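Local coordinates for protein fibrillarin-like rRNA/tRNA 2'-O-methyltransferase (Aeropyrum pernix, PDB 4DF3) that probably methylates ribose 2'-hydroxyls of rRNA and tRNA at sites chosen by a guide RNA, using S-adenosylmethionine as methyl donor, at residues I28-L33 and M95-G100; R102-G107 and N127-L132; G176-A181 and A225-V230; I182-I187 and E195-E200. The protein carries 2 engineered substitutions. One frame throughout, in Å; residues are numbered along the deposited sequence.

Contact 1 of 4, residues I28-L33 and M95-G100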
loop_
_atom_site.group_PDB
_atom_site.type_symbol
_atom_site.label_atom_id
_atom_site.label_comp_id
_atom_site.label_asym_id
_atom_site.label_seq_id
_atom_site.Cartn_x
_atom_site.Cartn_y
_atom_site.Cartn_z
ATOM N N ILE A 28 -6.851 -11.635 -6.767
ATOM C CA ILE A 28 -5.635 -11.823 -6.011
ATOM C C ILE A 28 -5.976 -11.761 -4.568
ATOM O O ILE A 28 -7.040 -11.251 -4.197
ATOM C CB ILE A 28 -4.540 -10.799 -6.338
ATOM C CG1 ILE A 28 -5.111 -9.370 -6.287
ATOM C CG2 ILE A 28 -3.928 -11.170 -7.710
ATOM C CD1 ILE A 28 -3.997 -8.241 -6.400
ATOM N N ALA A 29 -5.095 -12.323 -3.723
ATOM C CA ALA A 29 -5.466 -12.461 -2.313
ATOM C C ALA A 29 -4.122 -12.527 -1.533
ATOM O O ALA A 29 -3.083 -12.784 -2.119
ATOM C CB ALA A 29 -6.261 -13.722 -2.066
ATOM N N THR A 30 -4.175 -12.221 -0.241
ATOM C CA THR A 30 -3.024 -12.446 0.597
ATOM C C THR A 30 -3.386 -13.564 1.650
ATOM O O THR A 30 -4.524 -13.853 1.879
ATOM C CB THR A 30 -2.592 -11.192 1.303
ATOM O OG1 THR A 30 -3.730 -10.572 1.942
ATOM C CG2 THR A 30 -1.928 -10.297 0.339
ATOM N N LYS A 31 -2.373 -14.185 2.247
ATOM C CA LYS A 31 -2.630 -15.190 3.261
ATOM C C LYS A 31 -2.903 -14.486 4.571
ATOM O O LYS A 31 -2.093 -13.652 5.033
ATOM C CB LYS A 31 -1.409 -16.099 3.420
ATOM C CG LYS A 31 -1.689 -17.306 4.318
ATOM C CD LYS A 31 -0.429 -18.219 4.378
ATOM C CE LYS A 31 -0.374 -19.043 3.071
ATOM N NZ LYS A 31 0.768 -20.047 3.064
ATOM N N ASN A 32 -4.018 -14.865 5.187
ATOM C CA ASN A 32 -4.476 -14.145 6.358
ATOM C C ASN A 32 -3.503 -14.304 7.542
ATOM O O ASN A 32 -3.309 -15.419 8.061
ATOM C CB ASN A 32 -5.916 -14.572 6.706
ATOM C CG ASN A 32 -6.620 -13.556 7.637
ATOM O OD1 ASN A 32 -5.967 -12.652 8.177
ATOM N ND2 ASN A 32 -7.959 -13.670 7.787
ATOM N N LEU A 33 -2.884 -13.201 7.983
ATOM C CA LEU A 33 -2.039 -13.287 9.218
ATOM C C LEU A 33 -2.867 -13.599 10.461
ATOM O O LEU A 33 -2.299 -14.055 11.471
ATOM C CB LEU A 33 -1.323 -11.976 9.493
ATOM C CG LEU A 33 -0.183 -11.970 10.505
ATOM C CD1 LEU A 33 0.960 -12.911 10.084
ATOM C CD2 LEU A 33 0.338 -10.511 10.606
ATOM N N MET A 95 -0.617 -5.369 3.437
ATOM C CA MET A 95 0.851 -5.245 3.653
ATOM C C MET A 95 1.217 -6.088 4.889
ATOM O O MET A 95 2.207 -6.837 4.870
ATOM C CB MET A 95 1.274 -3.813 3.881
ATOM C CG MET A 95 1.158 -3.015 2.658
ATOM S SD MET A 95 1.503 -1.318 3.153
ATOM C CE MET A 95 1.612 -0.381 1.634
ATOM N N SER A 96 0.390 -6.004 5.934
ATOM C CA SER A 96 0.620 -6.750 7.197
ATOM C C SER A 96 0.643 -8.264 6.911
ATOM O O SER A 96 1.567 -8.953 7.394
ATOM C CB SER A 96 -0.458 -6.368 8.261
ATOM O OG SER A 96 -0.574 -7.354 9.266
ATOM N N ASP A 97 -0.311 -8.763 6.077
ATOM C CA ASP A 97 -0.229 -10.168 5.669
ATOM C C ASP A 97 1.134 -10.553 5.032
ATOM O O ASP A 97 1.678 -11.598 5.342
ATOM C CB ASP A 97 -1.358 -10.540 4.701
ATOM C CG ASP A 97 -2.724 -10.577 5.369
ATOM O OD1 ASP A 97 -2.826 -10.723 6.630
ATOM O OD2 ASP A 97 -3.745 -10.506 4.619
ATOM N N ILE A 98 1.594 -9.741 4.073
ATOM C CA ILE A 98 2.807 -10.058 3.279
ATOM C C ILE A 98 4.047 -9.993 4.113
ATOM O O ILE A 98 4.887 -10.909 4.077
ATOM C CB ILE A 98 2.899 -9.087 2.067
ATOM C CG1 ILE A 98 1.701 -9.414 1.142
ATOM C CG2 ILE A 98 4.185 -9.258 1.251
ATOM C CD1 ILE A 98 1.451 -8.262 0.130
ATOM N N ILE A 99 4.149 -8.924 4.900
ATOM C CA ILE A 99 5.383 -8.714 5.685
ATOM C C ILE A 99 5.542 -9.686 6.813
ATOM O O ILE A 99 6.681 -9.964 7.231
ATOM C CB ILE A 99 5.548 -7.251 6.232
ATOM C CG1 ILE A 99 4.554 -6.925 7.324
ATOM C CG2 ILE A 99 5.502 -6.259 5.048
ATOM C CD1 ILE A 99 4.542 -5.385 7.717
ATOM N N GLY A 100 4.407 -10.219 7.306
ATOM C CA GLY A 100 4.427 -11.277 8.345
ATOM C C GLY A 100 4.804 -10.736 9.717
ATOM O O GLY A 100 4.950 -9.537 9.903
HETATM O O HOH W 1 0.096 -13.763 6.320
#

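Contact 2 of 4, residues R102-G107 and N127-L132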
loop_
_atom_site.group_PDB
_atom_site.type_symbol
_atom_site.label_atom_id
_atom_site.label_comp_id
_atom_site.label_asym_id
_atom_site.label_seq_id
_atom_site.Cartn_x
_atom_site.Cartn_y
_atom_site.Cartn_z
ATOM N N ARG A 102 7.482 -10.588 11.650
ATOM C CA ARG A 102 8.719 -9.816 11.828
ATOM C C ARG A 102 8.783 -8.440 11.101
ATOM O O ARG A 102 9.700 -7.651 11.294
ATOM C CB ARG A 102 9.961 -10.664 11.459
ATOM C CG ARG A 102 10.190 -11.922 12.326
ATOM C CD ARG A 102 11.561 -12.549 11.916
ATOM N NE ARG A 102 11.399 -13.448 10.763
ATOM C CZ ARG A 102 11.382 -13.077 9.471
ATOM N NH1 ARG A 102 11.201 -14.005 8.516
ATOM N NH2 ARG A 102 11.567 -11.799 9.114
ATOM N N GLY A 103 7.791 -8.155 10.262
ATOM C CA GLY A 103 7.702 -6.832 9.671
ATOM C C GLY A 103 6.933 -5.866 10.558
ATOM O O GLY A 103 6.377 -6.244 11.577
ATOM N N ARG A 104 6.909 -4.614 10.144
ATOM C CA ARG A 104 6.114 -3.617 10.826
ATOM C C ARG A 104 5.568 -2.639 9.797
ATOM O O ARG A 104 6.266 -2.209 8.860
ATOM C CB ARG A 104 6.942 -2.817 11.809
ATOM C CG ARG A 104 7.487 -3.588 12.941
ATOM C CD ARG A 104 7.867 -2.641 14.069
ATOM N NE ARG A 104 8.122 -3.463 15.237
ATOM C CZ ARG A 104 8.768 -3.064 16.327
ATOM N NH1 ARG A 104 9.214 -1.814 16.429
ATOM N NH2 ARG A 104 8.921 -3.921 17.331
ATOM N N ILE A 105 4.339 -2.219 10.004
ATOM C CA ILE A 105 3.864 -1.005 9.311
ATOM C C ILE A 105 3.642 0.098 10.322
ATOM O O ILE A 105 2.807 -0.056 11.274
ATOM C CB ILE A 105 2.515 -1.244 8.713
ATOM C CG1 ILE A 105 2.611 -2.291 7.664
ATOM C CG2 ILE A 105 1.972 0.055 8.043
ATOM C CD1 ILE A 105 1.383 -2.774 7.307
ATOM N N TYR A 106 4.355 1.201 10.140
ATOM C CA TYR A 106 4.148 2.346 10.987
ATOM C C TYR A 106 3.129 3.185 10.264
ATOM O O TYR A 106 3.410 3.724 9.151
ATOM C CB TYR A 106 5.442 3.125 11.168
ATOM C CG TYR A 106 6.493 2.363 11.922
ATOM C CD1 TYR A 106 6.548 2.429 13.352
ATOM C CD2 TYR A 106 7.511 1.700 11.225
ATOM C CE1 TYR A 106 7.583 1.764 14.050
ATOM C CE2 TYR A 106 8.509 1.021 11.919
ATOM C CZ TYR A 106 8.526 1.071 13.334
ATOM O OH TYR A 106 9.539 0.425 14.054
ATOM N N GLY A 107 1.927 3.249 10.837
ATOM C CA GLY A 107 0.812 3.852 10.101
ATOM C C GLY A 107 0.468 5.214 10.616
ATOM O O GLY A 107 -0.130 5.334 11.666
ATOM N N ASN A 127 1.563 -6.405 14.009
ATOM C CA ASN A 127 2.679 -5.885 13.259
ATOM C C ASN A 127 2.280 -4.544 12.632
ATOM O O ASN A 127 3.013 -4.010 11.806
ATOM C CB ASN A 127 3.192 -6.904 12.215
ATOM C CG ASN A 127 2.178 -7.187 11.138
ATOM O OD1 ASN A 127 1.059 -6.777 11.226
ATOM N ND2 ASN A 127 2.590 -7.889 10.103
ATOM N N ILE A 128 1.123 -4.007 13.015
ATOM C CA ILE A 128 0.779 -2.657 12.631
ATOM C C ILE A 128 0.892 -1.718 13.840
ATOM O O ILE A 128 0.265 -1.969 14.914
ATOM C CB ILE A 128 -0.637 -2.501 11.981
ATOM C CG1 ILE A 128 -0.758 -3.329 10.707
ATOM C CG2 ILE A 128 -0.936 -1.050 11.699
ATOM C CD1 ILE A 128 -2.254 -3.413 10.159
ATOM N N PHE A 129 1.633 -0.610 13.634
ATOM C CA PHE A 129 1.939 0.361 14.718
ATOM C C PHE A 129 1.369 1.720 14.336
ATOM O O PHE A 129 1.999 2.494 13.569
ATOM C CB PHE A 129 3.482 0.465 14.889
ATOM C CG PHE A 129 4.106 -0.725 15.596
ATOM C CD1 PHE A 129 4.688 -0.566 16.864
ATOM C CD2 PHE A 129 4.151 -1.994 14.993
ATOM C CE1 PHE A 129 5.311 -1.695 17.537
ATOM C CE2 PHE A 129 4.736 -3.124 15.689
ATOM C CZ PHE A 129 5.302 -2.941 16.947
ATOM N N PRO A 130 0.141 2.029 14.812
ATOM C CA PRO A 130 -0.477 3.293 14.404
ATOM C C PRO A 130 0.203 4.460 15.164
ATOM O O PRO A 130 0.622 4.337 16.354
ATOM C CB PRO A 130 -1.981 3.122 14.808
ATOM C CG PRO A 130 -2.124 1.623 15.092
ATOM C CD PRO A 130 -0.763 1.248 15.664
ATOM N N ILE A 131 0.371 5.548 14.415
ATOM C CA ILE A 131 0.909 6.806 14.887
ATOM C C ILE A 131 -0.130 7.917 14.572
ATOM O O ILE A 131 -0.481 8.198 13.375
ATOM C CB ILE A 131 2.236 7.064 14.165
ATOM C CG1 ILE A 131 3.184 5.930 14.509
ATOM C CG2 ILE A 131 2.885 8.413 14.592
ATOM C CD1 ILE A 131 4.531 6.141 13.925
ATOM N N LEU A 132 -0.671 8.533 15.622
ATOM C CA LEU A 132 -1.579 9.691 15.408
ATOM C C LEU A 132 -0.766 10.929 15.158
ATOM O O LEU A 132 -0.148 11.486 16.061
ATOM C CB LEU A 132 -2.493 9.901 16.647
ATOM C CG LEU A 132 -3.526 11.049 16.578
ATOM C CD1 LEU A 132 -4.761 10.699 15.675
ATOM C CD2 LEU A 132 -3.900 11.576 18.013
#

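Contact 3 of 4, residues G176-A181 and A225-V230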
loop_
_atom_site.group_PDB
_atom_site.type_symbol
_atom_site.label_atom_id
_atom_site.label_comp_id
_atom_site.label_asym_id
_atom_site.label_seq_id
_atom_site.Cartn_x
_atom_site.Cartn_y
_atom_site.Cartn_z
ATOM N N GLY A 176 15.695 2.175 -0.230
ATOM C CA GLY A 176 14.313 1.893 0.149
ATOM C C GLY A 176 13.357 2.289 -0.982
ATOM O O GLY A 176 13.658 3.194 -1.736
ATOM N N TYR A 177 12.226 1.613 -1.080
ATOM C CA TYR A 177 11.251 1.950 -2.108
ATOM C C TYR A 177 10.250 2.995 -1.637
ATOM O O TYR A 177 9.972 3.128 -0.447
ATOM C CB TYR A 177 10.502 0.692 -2.508
ATOM C CG TYR A 177 9.821 -0.121 -1.412
ATOM C CD1 TYR A 177 8.499 0.156 -1.021
ATOM C CD2 TYR A 177 10.538 -1.188 -0.716
ATOM C CE1 TYR A 177 7.850 -0.590 -0.056
ATOM C CE2 TYR A 177 9.877 -1.943 0.280
ATOM C CZ TYR A 177 8.548 -1.622 0.621
ATOM O OH TYR A 177 7.880 -2.375 1.579
ATOM N N MET A 178 9.687 3.726 -2.586
ATOM C CA MET A 178 8.679 4.744 -2.270
ATOM C C MET A 178 7.552 4.530 -3.235
ATOM O O MET A 178 7.764 4.504 -4.481
ATOM C CB MET A 178 9.310 6.158 -2.524
ATOM C CG MET A 178 8.507 7.382 -1.999
ATOM S SD MET A 178 6.971 7.620 -2.901
ATOM C CE MET A 178 7.596 7.974 -4.494
ATOM N N LEU A 179 6.359 4.256 -2.700
ATOM C CA LEU A 179 5.171 4.135 -3.531
ATOM C C LEU A 179 4.268 5.275 -3.123
ATOM O O LEU A 179 3.965 5.475 -1.934
ATOM C CB LEU A 179 4.467 2.809 -3.240
ATOM C CG LEU A 179 5.201 1.565 -3.785
ATOM C CD1 LEU A 179 4.656 0.303 -3.016
ATOM C CD2 LEU A 179 4.968 1.425 -5.329
ATOM N N MET A 180 3.846 6.029 -4.122
ATOM C CA MET A 180 2.996 7.255 -3.873
ATOM C C MET A 180 1.740 7.240 -4.802
ATOM O O MET A 180 1.859 7.139 -6.024
ATOM C CB MET A 180 3.763 8.593 -4.035
ATOM C CG MET A 180 2.894 9.770 -3.527
ATOM S SD MET A 180 3.824 11.324 -3.713
ATOM C CE MET A 180 3.542 11.836 -5.380
ATOM N N ALA A 181 0.560 7.204 -4.204
ATOM C CA ALA A 181 -0.674 7.417 -4.973
ATOM C C ALA A 181 -0.823 8.912 -5.259
ATOM O O ALA A 181 -0.890 9.735 -4.341
ATOM C CB ALA A 181 -1.874 6.936 -4.152
ATOM N N ALA A 225 -2.826 7.534 -10.117
ATOM C CA ALA A 225 -1.802 6.643 -10.618
ATOM C C ALA A 225 -0.992 6.251 -9.395
ATOM O O ALA A 225 -1.008 6.947 -8.371
ATOM C CB ALA A 225 -0.897 7.442 -11.627
ATOM N N MET A 226 -0.223 5.201 -9.515
ATOM C CA MET A 226 0.792 4.830 -8.517
ATOM C C MET A 226 2.205 5.087 -9.015
ATOM O O MET A 226 2.596 4.544 -10.076
ATOM C CB MET A 226 0.556 3.355 -8.173
ATOM C CG MET A 226 1.562 2.793 -7.031
ATOM S SD MET A 226 1.118 3.605 -5.463
ATOM C CE MET A 226 -0.367 2.619 -5.076
ATOM N N ILE A 227 2.939 5.942 -8.286
ATOM C CA ILE A 227 4.316 6.256 -8.676
ATOM C C ILE A 227 5.205 5.339 -7.831
ATOM O O ILE A 227 4.975 5.217 -6.630
ATOM C CB ILE A 227 4.660 7.703 -8.318
ATOM C CG1 ILE A 227 3.879 8.651 -9.232
ATOM C CG2 ILE A 227 6.212 7.948 -8.523
ATOM C CD1 ILE A 227 3.875 10.063 -8.699
ATOM N N TYR A 228 6.198 4.710 -8.472
ATOM C CA TYR A 228 7.128 3.827 -7.774
ATOM C C TYR A 228 8.556 4.355 -7.991
ATOM O O TYR A 228 8.995 4.540 -9.145
ATOM C CB TYR A 228 6.956 2.379 -8.333
ATOM C CG TYR A 228 7.981 1.412 -7.927
ATOM C CD1 TYR A 228 8.542 1.436 -6.649
ATOM C CD2 TYR A 228 8.360 0.378 -8.806
ATOM C CE1 TYR A 228 9.468 0.497 -6.234
ATOM C CE2 TYR A 228 9.305 -0.579 -8.417
ATOM C CZ TYR A 228 9.879 -0.513 -7.130
ATOM O OH TYR A 228 10.805 -1.477 -6.721
ATOM N N ALA A 229 9.258 4.671 -6.903
ATOM C CA ALA A 229 10.593 5.266 -7.023
ATOM C C ALA A 229 11.550 4.598 -6.002
ATOM O O ALA A 229 11.099 3.951 -5.027
ATOM C CB ALA A 229 10.549 6.718 -6.865
ATOM N N VAL A 230 12.853 4.661 -6.276
ATOM C CA VAL A 230 13.905 4.061 -5.381
ATOM C C VAL A 230 15.084 5.073 -5.320
ATOM O O VAL A 230 15.079 6.017 -6.169
ATOM C CB VAL A 230 14.430 2.687 -5.877
ATOM C CG1 VAL A 230 13.323 1.667 -6.000
ATOM C CG2 VAL A 230 15.136 2.857 -7.248
#

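Contact 4 of 4, residues I182-I187 and E195-E200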
loop_
_atom_site.group_PDB
_atom_site.type_symbol
_atom_site.label_atom_id
_atom_site.label_comp_id
_atom_site.label_asym_id
_atom_site.label_seq_id
_atom_site.Cartn_x
_atom_site.Cartn_y
_atom_site.Cartn_z
ATOM N N ILE A 182 -0.938 9.256 -6.534
ATOM C CA ILE A 182 -1.032 10.637 -6.980
ATOM C C ILE A 182 -2.349 10.836 -7.775
ATOM O O ILE A 182 -2.717 9.959 -8.573
ATOM C CB ILE A 182 0.216 10.993 -7.888
ATOM C CG1 ILE A 182 0.212 12.487 -8.232
ATOM C CG2 ILE A 182 0.336 10.147 -9.119
ATOM C CD1 ILE A 182 1.556 12.915 -8.950
ATOM N N LYS A 183 -3.010 11.987 -7.569
ATOM C CA LYS A 183 -4.151 12.354 -8.408
ATOM C C LYS A 183 -3.637 12.513 -9.803
ATOM O O LYS A 183 -2.680 13.251 -10.035
ATOM C CB LYS A 183 -4.743 13.672 -7.886
ATOM C CG LYS A 183 -6.208 13.796 -8.130
ATOM C CD LYS A 183 -6.989 13.095 -6.990
ATOM C CE LYS A 183 -8.537 13.172 -7.097
ATOM N NZ LYS A 183 -9.135 14.421 -7.669
ATOM N N ALA A 184 -4.232 11.792 -10.752
ATOM C CA ALA A 184 -3.784 11.792 -12.096
ATOM C C ALA A 184 -4.901 11.285 -13.015
ATOM O O ALA A 184 -5.682 10.399 -12.648
ATOM C CB ALA A 184 -2.525 10.832 -12.296
ATOM N N ARG A 185 -4.972 11.885 -14.201
ATOM C CA ARG A 185 -5.887 11.394 -15.251
ATOM C C ARG A 185 -5.156 10.407 -16.127
ATOM O O ARG A 185 -3.940 10.390 -16.157
ATOM C CB ARG A 185 -6.368 12.558 -16.099
ATOM C CG ARG A 185 -7.299 13.504 -15.332
ATOM C CD ARG A 185 -7.374 14.927 -16.002
ATOM N NE ARG A 185 -6.033 15.504 -16.199
ATOM C CZ ARG A 185 -5.779 16.637 -16.856
ATOM N NH1 ARG A 185 -6.781 17.348 -17.367
ATOM N NH2 ARG A 185 -4.525 17.059 -17.002
ATOM N N SER A 186 -5.896 9.584 -16.884
ATOM C CA SER A 186 -5.212 8.613 -17.700
ATOM C C SER A 186 -4.183 9.379 -18.577
ATOM O O SER A 186 -3.025 8.894 -18.739
ATOM C CB SER A 186 -6.217 7.876 -18.562
ATOM O OG SER A 186 -5.543 6.782 -19.170
ATOM N N ILE A 187 -4.601 10.524 -19.136
ATOM C CA ILE A 187 -3.737 11.298 -20.066
ATOM C C ILE A 187 -2.445 11.827 -19.426
ATOM O O ILE A 187 -1.438 11.998 -20.108
ATOM C CB ILE A 187 -4.440 12.437 -20.743
ATOM C CG1 ILE A 187 -4.962 13.484 -19.719
ATOM C CG2 ILE A 187 -5.602 11.878 -21.601
ATOM C CD1 ILE A 187 -5.386 14.810 -20.509
ATOM N N GLU A 195 0.527 20.259 -15.385
ATOM C CA GLU A 195 1.403 21.087 -14.590
ATOM C C GLU A 195 1.569 20.560 -13.159
ATOM O O GLU A 195 2.676 20.416 -12.696
ATOM C CB GLU A 195 0.836 22.497 -14.553
ATOM C CG GLU A 195 1.612 23.486 -13.747
ATOM C CD GLU A 195 0.837 24.806 -13.583
ATOM O OE1 GLU A 195 1.136 25.557 -12.642
ATOM O OE2 GLU A 195 -0.081 25.076 -14.403
ATOM N N VAL A 196 0.473 20.304 -12.477
ATOM C CA VAL A 196 0.534 19.916 -11.073
ATOM C C VAL A 196 1.256 18.545 -10.907
ATOM O O VAL A 196 2.203 18.369 -10.083
ATOM C CB VAL A 196 -0.889 19.937 -10.464
ATOM C CG1 VAL A 196 -0.831 19.456 -8.998
ATOM C CG2 VAL A 196 -1.474 21.384 -10.551
ATOM N N TYR A 197 0.887 17.609 -11.779
ATOM C CA TYR A 197 1.548 16.282 -11.814
ATOM C C TYR A 197 3.050 16.383 -12.071
ATOM O O TYR A 197 3.856 15.885 -11.287
ATOM C CB TYR A 197 0.839 15.456 -12.892
ATOM C CG TYR A 197 1.286 14.044 -13.066
ATOM C CD1 TYR A 197 0.538 12.975 -12.528
ATOM C CD2 TYR A 197 2.407 13.761 -13.782
ATOM C CE1 TYR A 197 0.963 11.652 -12.711
ATOM C CE2 TYR A 197 2.829 12.424 -14.004
ATOM C CZ TYR A 197 2.087 11.381 -13.480
ATOM O OH TYR A 197 2.511 10.063 -13.674
ATOM N N LYS A 198 3.448 17.037 -13.168
ATOM C CA LYS A 198 4.873 17.246 -13.439
ATOM C C LYS A 198 5.707 17.771 -12.246
ATOM O O LYS A 198 6.869 17.353 -12.024
ATOM C CB LYS A 198 5.040 18.218 -14.627
ATOM C CG LYS A 198 6.012 17.696 -15.645
ATOM C CD LYS A 198 6.306 18.719 -16.715
ATOM C CE LYS A 198 5.019 19.294 -17.300
ATOM N NZ LYS A 198 5.273 19.927 -18.641
ATOM N N ARG A 199 5.114 18.682 -11.493
ATOM C CA ARG A 199 5.768 19.321 -10.373
ATOM C C ARG A 199 5.924 18.344 -9.207
ATOM O O ARG A 199 6.974 18.319 -8.566
ATOM C CB ARG A 199 4.962 20.539 -9.971
ATOM C CG ARG A 199 5.543 21.407 -8.864
ATOM C CD ARG A 199 5.612 22.877 -9.316
ATOM N NE ARG A 199 4.306 23.328 -9.804
ATOM C CZ ARG A 199 4.107 24.128 -10.853
ATOM N NH1 ARG A 199 5.113 24.572 -11.589
ATOM N NH2 ARG A 199 2.869 24.463 -11.182
ATOM N N GLU A 200 4.896 17.526 -8.937
ATOM C CA GLU A 200 5.058 16.416 -7.946
ATOM C C GLU A 200 6.223 15.562 -8.328
ATOM O O GLU A 200 7.034 15.214 -7.502
ATOM C CB GLU A 200 3.789 15.552 -7.828
ATOM C CG GLU A 200 2.684 16.313 -7.216
ATOM C CD GLU A 200 2.973 16.696 -5.724
ATOM O OE1 GLU A 200 2.834 15.822 -4.868
ATOM O OE2 GLU A 200 3.330 17.855 -5.447
#

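Contact 1 of 4, residues I28-L33 and M95-G100
Along 28-33, T30 is the first residue to meet the helix, and its two branches do different work. The hydroxyl OG1 donates to OD2 of D97 at 2.7 Å, using the carboxylate's anti lone pair, the one turned away from OD1. With chi1 at 50°, OG1 sits between the backbone N and the carbonyl carbon, which leaves the methyl CG2 to rest against I98, 3.8 Å from its CG1. The side chain of D97 stands at about a right angle to that of T30. K31 contributes backbone rather than side chain: its O is linked through one water to D97 O. Its amine leads away from the helix to a salt bridge with E50. The pairing illustrates how two domains can be joined through one buried acid. Strand 26-31 belongs to the antiparallel N-terminal sheet, whereas helix 90-99 belongs to the Rossmann-like methyltransferase domain, and the axes of segments 28-31 and 95-99 pass 7.5 Å apart. R53, on the neighbouring strand 50-54, and R125 also form salt bridges with D97, through OD2 and OD1 respectively, so each oxygen has an arginine besides its partner here. This probably stabilises the ionised form. After N32, whose amide is bound by E51, the chain turns and L33 N reaches D97 OD1 at 2.8 Å, a nearly straight bond (169° at the hydrogen) that arrives from above the carboxylate plane. The side chain of L33 then forks over the helix end, with CD2 3.5 Å from S96 OG and CD1 4.2 Å from G100 CA. S96 OG is itself engaged by N127 OD1.

Contact 2 of 4, residues R102-G107 and N127-L132
I105 O receives the N-H of F129 at 2.7 Å, with 171° at the hydrogen. I128 CA also approaches I105 O, at 3.6 Å, through its C-H. I105 N donates to N127 O, so I105 bonds to two residues that flank I128, the pattern of parallel strands. The two strands, 104-109 and 128-132, are joined through helix 112-121 as a beta-alpha-beta unit of the Rossmann-like methyltransferase fold. The G107 peptide repeats the scheme further along, its N-H going to F129 O and its O taking I131 N at 2.8 Å. Both bonds of G107 meet their acceptor from above the carbonyl plane. On the face that carries I105 and I128 the two side chains lie alongside each other, pointing the same way, with I105 CD1 4.1 Å from I128 CG1. The other face carries the two aromatic rings, with I131 CD1 against Y106 CB. Y106 and F129 run side by side with their rings oblique, and the guanidinium of R104 lies flat on the F129 ring, planes 29° apart and centres separated by 4.2 Å. The R104 chain, extended from CG to NE, lays its aliphatic part along the same ring, CD standing over the face toward the rim. A leucine in place of R104 would probably leave the F129 ring without this flat cationic cover and deprive Y106 OH of a donor. That hydroxyl is also hydrogen-bonded to E146, which gives it a second partner. R104 NH1 approaches Y106 OH within the guanidinium plane, at 3.3 Å.

Contact 3 of 4, residues G176-A181 and A225-V230
M178 and M180 exchange paired backbone hydrogen bonds with A229 and I227, giving two hydrogen-bonded pairs separated by the non-hydrogen-bonded pair L179 and Y228. Strand 224-229, which runs antiparallel to strand 176-183 in an otherwise largely parallel sheet, is the reversed strand characteristic of Rossmann-like methyltransferases. The I227 N to M180 O bond is 2.8 Å and essentially straight, at 179°. Around this backbone core the side chains divide by face. On one, L179 has CG beside its backbone N (chi1 -72°), and the CD2 methyl swings between two residues of the facing strand, 3.7 Å from Y228 CB and 4.0 Å from M226 CG. The M226 chain, folded back at chi2 and chi3, brings its sulfur close to the M180 carbonyl. Y228 presents an edge to the partner strand: Y177 CB lies near the plane of the ring, 3.9 Å from Y228 CE1, and M178 O is also at that edge. On the opposite face M180 and I227 lie side by side, pointing the same way, with M180 CE 3.8 Å from I227 CD1, while the bent chain of M178 brings its CE to the A229 methyl, CB, at 4.0 Å. Further out, L204 of helix 195-206 and V164 of helix 160-171 cover the two methionines, and I201 packs on I227. Toward the C-terminal end of strand 176-183, A181 adjoins D154, which binds S-adenosylmethionine. The tyrosines are fixed at their far ends, Y177 OH by D79 and Y228 OH by E72 OE2.

Contact 4 of 4, residues I182-I187 and E195-E200
The Y197 ring is the flat group on which strand end and helix converge, and its neighbours come at it from oblique angles or along the edge. A184 CB approaches obliquely, 3.6 Å from Y197 CE1, and I182 CD1 does likewise, 3.7 Å from Y197 CD1. K183 O lies near the ring plane at the edge, 4.1 Å from Y197 CD1. Putting CG anti to the backbone N of Y197 (chi1 -177°) carries the ring off the helix toward the strand, where the side chains of I182 and Y197 cross at about a right angle. I182 itself touches the ring with two branches: I182 CG2 is 3.9 Å from Y197 CE1, and I182 CD1, reached through a fully extended chain, goes on past the ring to E200. There I182 CD1 meets E200 CB at 3.6 Å, the two chains sliding past each other in opposite directions. The arrangement serves as an example of how a strand of an alpha/beta sheet is covered by the helix that follows it: strand 176-183 ends here, a short helix 186-190 makes the turn, and helix 195-206 comes back over the sheet. An alanine in place of Y197 would probably open a gap between the end of the strand and the helix, leaving the A184 methyl and I182 CG2 without the ring they touch. D188 and V189 of the short helix also touch Y197. The polar end of E200, bent at chi2 (-66°), is directed away from this apolar patch, and its OE1 accepts the backbone N-H of A161 in helix 160-171.

Overall arrangement
Contacts 1, 2 and 3 follow one another along the chain, while contact 4 lies within the segment between the two strands of contact 3. Contact 1 ties the N-terminal antiparallel sheet to helix 90-99, which is followed, after a short turn, by strand 104-109 of contact 2; N127 of contact 2 probably hydrogen-bonds S96 and G100 of contact 1, and the centres are about 14 Å apart. Contacts 3 and 4, centres also about 14 Å apart, share strand 176-183, with I182 O bonded to A225 N. Contacts 2 and 3, centres about 19 Å apart, lie in the same seven-stranded sheet, one in its parallel part and the other at its antiparallel pairing, with bound S-adenosylmethionine near both.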